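Side-chain contacts in SusD homolog (PDB 3SGH), which probably binds glycans at the bacterial cell surface for import through a partner outer-membrane transporter, as other SusD-family lipoproteins do: residues 34-38 and 39-43; 240-243 and 244-248; 203-206 and 207-210. One frame throughout, in Å; residues are numbered along the deposited sequence.

Contact 1: residues 34-38 and 39-43; sequences NACQE and INCMW
A35 begins the contact with its carbonyl, which receives the amide of I39 in a helical bond of 2.9 Å (I39 N to A35 O). C36 contributes both backbone and side chain. Its O takes the amide of N40, while SG, held anti to the backbone N (chi1 -170°), runs forward beside the carbonyl and meets the side-chain amide of N40. The N40 ND2 to C36 SG bond is nearly straight at 170° but weak, with 3.6 Å between the atoms; the sulfur adds a weak second contact to an amide that A29 O already binds. The SG atoms of C36 and C41 are 4.3 Å apart, an apolar approach and no disulfide. Q37 O accepts C41 N at 3.0 Å, where the helical path is lost. The side chain of Q37 slants across selenomethionine M42, with Q37 CG 3.9 Å from M42 SE. Q37 NE2 donates to a water 2.9 Å away, which donates in turn to C41 O; NE2 is also bonded to E248. E38 sends its carboxylate to a salt bridge with R79, while E38 O lies 3.4 Å from W43 NE1 without bonding it; that N-H serves S76 OG. This is the C-terminal end of an alpha-helix, C41 being the first residue to leave helical geometry, within the alpha-alpha superhelical fold of a SusD-like protein.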
loop_
_atom_site.group_PDB
_atom_site.type_symbol
_atom_site.label_atom_id
_atom_site.label_comp_id
_atom_site.label_asym_id
_atom_site.label_seq_id
_atom_site.Cartn_x
_atom_site.Cartn_y
_atom_site.Cartn_z
ATOM N N ASN A 34 -0.207 -13.126 11.436
ATOM C CA ASN A 34 -1.461 -12.406 11.688
ATOM C C ASN A 34 -1.389 -10.944 11.278
ATOM O O ASN A 34 -2.354 -10.426 10.738
ATOM C CB ASN A 34 -1.836 -12.526 13.155
ATOM C CG ASN A 34 -1.895 -13.995 13.601
ATOM O OD1 ASN A 34 -1.133 -14.415 14.457
ATOM N ND2 ASN A 34 -2.741 -14.775 12.956
ATOM N N ALA A 35 -0.257 -10.295 11.506
ATOM C CA ALA A 35 -0.012 -8.943 10.972
ATOM C C ALA A 35 -0.167 -8.954 9.451
ATOM O O ALA A 35 -0.796 -8.065 8.898
ATOM C CB ALA A 35 1.413 -8.468 11.354
ATOM N N CYS A 36 0.437 -9.964 8.804
ATOM C CA CYS A 36 0.351 -10.138 7.353
ATOM C C CYS A 36 -1.106 -10.280 6.893
ATOM O O CYS A 36 -1.541 -9.585 5.976
ATOM C CB CYS A 36 1.214 -11.313 6.887
ATOM S SG CYS A 36 1.363 -11.370 5.104
ATOM N N GLN A 37 -1.876 -11.127 7.559
ATOM C CA GLN A 37 -3.260 -11.272 7.178
ATOM C C GLN A 37 -3.995 -9.954 7.347
ATOM O O GLN A 37 -4.690 -9.510 6.430
ATOM C CB GLN A 37 -3.987 -12.353 7.933
ATOM C CG GLN A 37 -5.473 -12.449 7.430
ATOM C CD GLN A 37 -6.123 -13.773 7.815
ATOM O OE1 GLN A 37 -6.074 -14.186 8.990
ATOM N NE2 GLN A 37 -6.727 -14.434 6.830
ATOM N N GLU A 38 -3.788 -9.336 8.502
ATOM C CA GLU A 38 -4.567 -8.122 8.858
ATOM C C GLU A 38 -4.293 -6.945 7.926
ATOM O O GLU A 38 -5.214 -6.256 7.495
ATOM C CB GLU A 38 -4.306 -7.730 10.303
ATOM C CG GLU A 38 -4.840 -8.783 11.310
ATOM C CD GLU A 38 -4.266 -8.584 12.741
ATOM O OE1 GLU A 38 -3.596 -7.574 12.988
ATOM O OE2 GLU A 38 -4.513 -9.452 13.591
ATOM N N ILE A 39 -3.022 -6.716 7.604
ATOM C CA ILE A 39 -2.624 -5.589 6.795
ATOM C C ILE A 39 -2.511 -5.919 5.311
ATOM O O ILE A 39 -2.856 -5.094 4.468
ATOM C CB ILE A 39 -1.276 -5.002 7.353
ATOM C CG1 ILE A 39 -1.466 -4.505 8.801
ATOM C CG2 ILE A 39 -0.679 -3.884 6.419
ATOM C CD1 ILE A 39 -2.372 -3.239 8.944
ATOM N N ASN A 40 -1.969 -7.087 4.995
ATOM C CA ASN A 40 -1.678 -7.441 3.631
ATOM C C ASN A 40 -2.747 -8.291 2.966
ATOM O O ASN A 40 -2.700 -8.412 1.755
ATOM C CB ASN A 40 -0.331 -8.161 3.520
ATOM C CG ASN A 40 0.842 -7.262 3.891
ATOM O OD1 ASN A 40 0.818 -6.064 3.609
ATOM N ND2 ASN A 40 1.864 -7.829 4.504
ATOM N N CYS A 41 -3.708 -8.851 3.699
ATOM C CA CYS A 41 -4.649 -9.820 3.104
ATOM C C CYS A 41 -6.120 -9.693 3.463
ATOM O O CYS A 41 -6.879 -10.682 3.298
ATOM C CB CYS A 41 -4.204 -11.253 3.449
ATOM S SG CYS A 41 -2.439 -11.703 3.124
HETATM N N MSE A 42 -6.560 -8.512 3.891
HETATM C CA MSE A 42 -7.945 -8.289 4.318
HETATM C C MSE A 42 -8.527 -7.122 3.515
HETATM O O MSE A 42 -8.941 -7.299 2.359
HETATM C CB MSE A 42 -8.038 -8.050 5.853
HETATM C CG MSE A 42 -7.705 -9.289 6.707
HETATM SE SE MSE A 42 -8.883 -10.830 6.495
HETATM C CE MSE A 42 -10.301 -10.373 7.765
ATOM N N TRP A 43 -8.537 -5.929 4.113
ATOM C CA TRP A 43 -8.934 -4.749 3.357
ATOM C C TRP A 43 -8.032 -4.529 2.156
ATOM O O TRP A 43 -8.405 -3.823 1.218
ATOM C CB TRP A 43 -9.008 -3.457 4.219
ATOM C CG TRP A 43 -7.724 -3.173 4.947
ATOM C CD1 TRP A 43 -7.443 -3.488 6.235
ATOM C CD2 TRP A 43 -6.534 -2.578 4.414
ATOM N NE1 TRP A 43 -6.161 -3.147 6.539
ATOM C CE2 TRP A 43 -5.572 -2.584 5.446
ATOM C CE3 TRP A 43 -6.174 -2.060 3.161
ATOM C CZ2 TRP A 43 -4.254 -2.110 5.262
ATOM C CZ3 TRP A 43 -4.851 -1.579 2.985
ATOM C CH2 TRP A 43 -3.934 -1.592 4.036
HETATM O O HOH W 1 -6.905 -13.467 4.091
#

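Contact 2: residues 240-243 and 244-248; sequences YAIV and SGWPE
W246 has CG beside its own backbone N and anti to the carbonyl carbon (chi1 -68°), which folds the indole back over I242 and V243. I242 sets CG1 anti to the carbonyl carbon (chi1 -62°), which leaves CG2 anti to the backbone N and facing the indole. This methyl meets the ring system around NE1, CE2 and CZ2, with I242 CG2 at 3.4 Å from W246 NE1. One face of the indole receives both the carbonyl oxygen of I242 and the alpha carbon of V243. V243 CA makes a CH-pi contact 4.0 Å from the centroid of the six-membered ring of W246, 19° off its normal, while V243 CG2 reaches W246 CZ3 at the same distance of 4.0 Å. The backbone then turns out of the helix. V243 O takes W246 N at 3.2 Å and E248 N at 2.9 Å, the two donors arriving from opposite faces of its plane, and P247 CA adds a CA-H...O contact to V243 O at 3.6 Å. The peptide bond before P247 is cis, and the chain bends sharply enough there for the amide of E248 to return to V243. V243 O, with two N-H donors, thus joins the helix to the chain after it; within this turn the indole is held by apolar and CH-pi contacts, and Q37 packs on it too.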
loop_
_atom_site.group_PDB
_atom_site.type_symbol
_atom_site.label_atom_id
_atom_site.label_comp_id
_atom_site.label_asym_id
_atom_site.label_seq_id
_atom_site.Cartn_x
_atom_site.Cartn_y
_atom_site.Cartn_z
ATOM N N TYR A 240 2.941 -14.449 4.150
ATOM C CA TYR A 240 2.091 -14.787 3.005
ATOM C C TYR A 240 2.054 -16.278 2.807
ATOM O O TYR A 240 0.997 -16.819 2.500
ATOM C CB TYR A 240 2.554 -14.110 1.735
ATOM C CG TYR A 240 2.235 -12.624 1.552
ATOM C CD1 TYR A 240 0.954 -12.169 1.300
ATOM C CD2 TYR A 240 3.270 -11.680 1.579
ATOM C CE1 TYR A 240 0.683 -10.874 1.082
ATOM C CE2 TYR A 240 3.009 -10.345 1.340
ATOM C CZ TYR A 240 1.723 -9.939 1.076
ATOM O OH TYR A 240 1.434 -8.615 0.809
ATOM N N ALA A 241 3.193 -16.944 2.979
ATOM C CA ALA A 241 3.239 -18.385 2.748
ATOM C C ALA A 241 2.343 -19.108 3.781
ATOM O O ALA A 241 1.671 -20.091 3.448
ATOM C CB ALA A 241 4.639 -18.889 2.793
ATOM N N ILE A 242 2.312 -18.585 5.009
ATOM C CA ILE A 242 1.461 -19.155 6.051
ATOM C C ILE A 242 -0.040 -18.905 5.675
ATOM O O ILE A 242 -0.816 -19.859 5.644
ATOM C CB ILE A 242 1.819 -18.623 7.461
ATOM C CG1 ILE A 242 3.276 -19.035 7.817
ATOM C CG2 ILE A 242 0.775 -19.186 8.517
ATOM C CD1 ILE A 242 3.920 -18.243 8.997
ATOM N N VAL A 243 -0.435 -17.652 5.453
ATOM C CA VAL A 243 -1.823 -17.323 5.102
ATOM C C VAL A 243 -2.259 -18.103 3.857
ATOM O O VAL A 243 -3.344 -18.709 3.810
ATOM C CB VAL A 243 -2.013 -15.815 4.984
ATOM C CG1 VAL A 243 -3.472 -15.454 4.660
ATOM C CG2 VAL A 243 -1.565 -15.133 6.304
ATOM N N SER A 244 -1.362 -18.186 2.882
ATOM C CA SER A 244 -1.682 -18.833 1.614
ATOM C C SER A 244 -1.857 -20.354 1.783
ATOM O O SER A 244 -2.627 -20.993 1.048
ATOM C CB SER A 244 -0.582 -18.546 0.589
ATOM O OG SER A 244 -0.768 -19.182 -0.661
ATOM N N GLY A 245 -1.123 -20.915 2.734
ATOM C CA GLY A 245 -1.167 -22.332 3.032
ATOM C C GLY A 245 -2.433 -22.771 3.746
ATOM O O GLY A 245 -2.809 -23.940 3.660
ATOM N N TRP A 246 -3.110 -21.850 4.417
ATOM C CA TRP A 246 -4.309 -22.189 5.188
ATOM C C TRP A 246 -5.457 -22.911 4.470
ATOM O O TRP A 246 -5.933 -23.930 5.006
ATOM C CB TRP A 246 -4.797 -20.998 6.018
ATOM C CG TRP A 246 -3.886 -20.602 7.130
ATOM C CD1 TRP A 246 -2.951 -21.383 7.761
ATOM C CD2 TRP A 246 -3.865 -19.339 7.791
ATOM N NE1 TRP A 246 -2.314 -20.638 8.739
ATOM C CE2 TRP A 246 -2.888 -19.393 8.782
ATOM C CE3 TRP A 246 -4.574 -18.144 7.614
ATOM C CZ2 TRP A 246 -2.612 -18.318 9.599
ATOM C CZ3 TRP A 246 -4.309 -17.100 8.418
ATOM C CH2 TRP A 246 -3.320 -17.181 9.403
ATOM N N PRO A 247 -5.892 -22.460 3.261
ATOM C CA PRO A 247 -5.551 -21.207 2.534
ATOM C C PRO A 247 -6.549 -20.110 2.823
ATOM O O PRO A 247 -7.723 -20.416 3.002
ATOM C CB PRO A 247 -5.690 -21.604 1.054
ATOM C CG PRO A 247 -6.763 -22.700 1.054
ATOM C CD PRO A 247 -6.690 -23.380 2.429
ATOM N N GLU A 248 -6.112 -18.856 2.878
ATOM C CA GLU A 248 -7.023 -17.735 3.009
ATOM C C GLU A 248 -6.678 -16.534 2.130
ATOM O O GLU A 248 -7.344 -15.519 2.232
ATOM C CB GLU A 248 -7.209 -17.344 4.485
ATOM C CG GLU A 248 -7.939 -18.445 5.298
ATOM C CD GLU A 248 -8.261 -18.077 6.731
ATOM O OE1 GLU A 248 -8.093 -16.900 7.132
ATOM O OE2 GLU A 248 -8.720 -19.003 7.442
#

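Contact 3: residues 203-206 and 207-210; sequences EPEY and AQTK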
loop_
_atom_site.group_PDB
_atom_site.type_symbol
_atom_site.label_atom_id
_atom_site.label_comp_id
_atom_site.label_asym_id
_atom_site.label_seq_id
_atom_site.Cartn_x
_atom_site.Cartn_y
_atom_site.Cartn_z
ATOM N N GLU A 203 -4.283 19.378 -1.369
ATOM C CA GLU A 203 -3.319 20.479 -1.182
ATOM C C GLU A 203 -2.249 20.551 -2.281
ATOM O O GLU A 203 -1.065 20.173 -2.072
ATOM C CB GLU A 203 -2.668 20.393 0.199
ATOM C CG GLU A 203 -3.627 20.644 1.353
ATOM C CD GLU A 203 -2.926 20.875 2.663
ATOM O OE1 GLU A 203 -1.866 20.245 2.873
ATOM O OE2 GLU A 203 -3.432 21.670 3.493
ATOM N N PRO A 204 -2.649 21.036 -3.451
ATOM C CA PRO A 204 -1.739 20.926 -4.590
ATOM C C PRO A 204 -0.446 21.680 -4.431
ATOM O O PRO A 204 0.609 21.218 -4.875
ATOM C CB PRO A 204 -2.552 21.499 -5.757
ATOM C CG PRO A 204 -3.873 21.837 -5.265
ATOM C CD PRO A 204 -4.023 21.353 -3.868
ATOM N N GLU A 205 -0.506 22.842 -3.801
ATOM C CA GLU A 205 0.719 23.641 -3.728
ATOM C C GLU A 205 1.620 23.163 -2.592
ATOM O O GLU A 205 2.829 23.005 -2.818
ATOM C CB GLU A 205 0.442 25.141 -3.713
ATOM C CG GLU A 205 -0.369 25.639 -4.957
ATOM C CD GLU A 205 0.224 25.226 -6.319
ATOM O OE1 GLU A 205 1.432 25.461 -6.556
ATOM O OE2 GLU A 205 -0.542 24.678 -7.151
ATOM N N TYR A 206 1.075 22.842 -1.423
ATOM C CA TYR A 206 1.886 22.271 -0.327
ATOM C C TYR A 206 2.523 20.948 -0.788
ATOM O O TYR A 206 3.695 20.689 -0.533
ATOM C CB TYR A 206 1.034 22.058 0.916
ATOM C CG TYR A 206 1.725 21.446 2.101
ATOM C CD1 TYR A 206 2.302 22.242 3.089
ATOM C CD2 TYR A 206 1.767 20.077 2.274
ATOM C CE1 TYR A 206 2.914 21.660 4.206
ATOM C CE2 TYR A 206 2.344 19.520 3.367
ATOM C CZ TYR A 206 2.917 20.272 4.315
ATOM O OH TYR A 206 3.508 19.631 5.397
ATOM N N ALA A 207 1.739 20.127 -1.484
ATOM C CA ALA A 207 2.223 18.860 -2.009
ATOM C C ALA A 207 3.392 19.039 -2.994
ATOM O O ALA A 207 4.383 18.309 -2.953
ATOM C CB ALA A 207 1.111 18.073 -2.662
ATOM N N GLN A 208 3.236 19.944 -3.942
ATOM C CA GLN A 208 4.286 20.239 -4.877
ATOM C C GLN A 208 5.593 20.602 -4.176
ATOM O O GLN A 208 6.674 20.113 -4.566
ATOM C CB GLN A 208 3.898 21.363 -5.854
ATOM C CG GLN A 208 5.018 21.698 -6.833
ATOM C CD GLN A 208 4.585 22.650 -7.974
ATOM O OE1 GLN A 208 3.455 23.116 -8.003
ATOM N NE2 GLN A 208 5.504 22.930 -8.908
ATOM N N THR A 209 5.513 21.502 -3.208
ATOM C CA THR A 209 6.696 21.891 -2.458
ATOM C C THR A 209 7.388 20.722 -1.799
ATOM O O THR A 209 8.602 20.528 -1.932
ATOM C CB THR A 209 6.353 22.940 -1.408
ATOM O OG1 THR A 209 5.863 24.094 -2.073
ATOM C CG2 THR A 209 7.622 23.355 -0.620
ATOM N N LYS A 210 6.629 19.897 -1.090
ATOM C CA LYS A 210 7.223 18.709 -0.494
ATOM C C LYS A 210 7.807 17.708 -1.523
ATOM O O LYS A 210 8.908 17.134 -1.299
ATOM C CB LYS A 210 6.208 17.971 0.383
ATOM C CG LYS A 210 5.746 18.767 1.590
ATOM C CD LYS A 210 6.860 18.976 2.583
ATOM C CE LYS A 210 6.429 19.689 3.837
ATOM N NZ LYS A 210 6.760 21.135 3.846
HETATM O O HOH W 2 5.151 22.275 1.354
#
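The first turn of helix 204-217 is started by E203 at the N-cap position, whose O accepts A207 N at 2.9 Å. P204 follows as the first helical residue, and its carbonyl takes Q208 N at 3.1 Å. The A207 CB lies close to the N-cap carbonyl, 3.1 Å from E203 O. One turn on, Y206 O receives K210 N. The side chains of these two residues meet as well: the tyrosine CG is anti to the backbone N (chi1 178°), which swings the ring out from the helix, where the K210 chain crosses it obliquely. K210 CG stands over a ring face, 3.9 Å from Y206 CE2, and the lysine, bent at chi2, brings CE to within 3.3 Å of Y206 OH. A water donates to Y206 O at 2.9 Å and accepts from K210 NZ, tying the ammonium end to the backbone. The Y206 ring also stacks on H145. With an alanine at Y206, both the K210 chain and the H145 ring would probably be left without the surface they lie on. Around the turn, E203 bonds H145 and Q141 of helix 140-162, and K210 packs on K192 and A196 of helix 181-198.

From the N terminus the chain meets contact 1 (34-43), then contact 3 (203-210) and last contact 2 (240-248). They follow in series without nesting or crossing, and each closes just a helical turn or a turn at a helix end. Contacts 1 and 2 nevertheless adjoin, with centres about 11 Å apart: Q37 NE2 lies 2.8 Å from E248 OE1, a probable hydrogen bond, and Y240 OH packs on N40 CB. Helices 33-40 and 239-245 are thus joined, and strands 50-52 and 249-251, which follow them, pair antiparallel. Contact 3 stands apart across the chain's centre, about 31 Å from contact 1 and 41 Å from contact 2, centre to centre, where it ties helix 204-217 to helices 140-162 and 181-198.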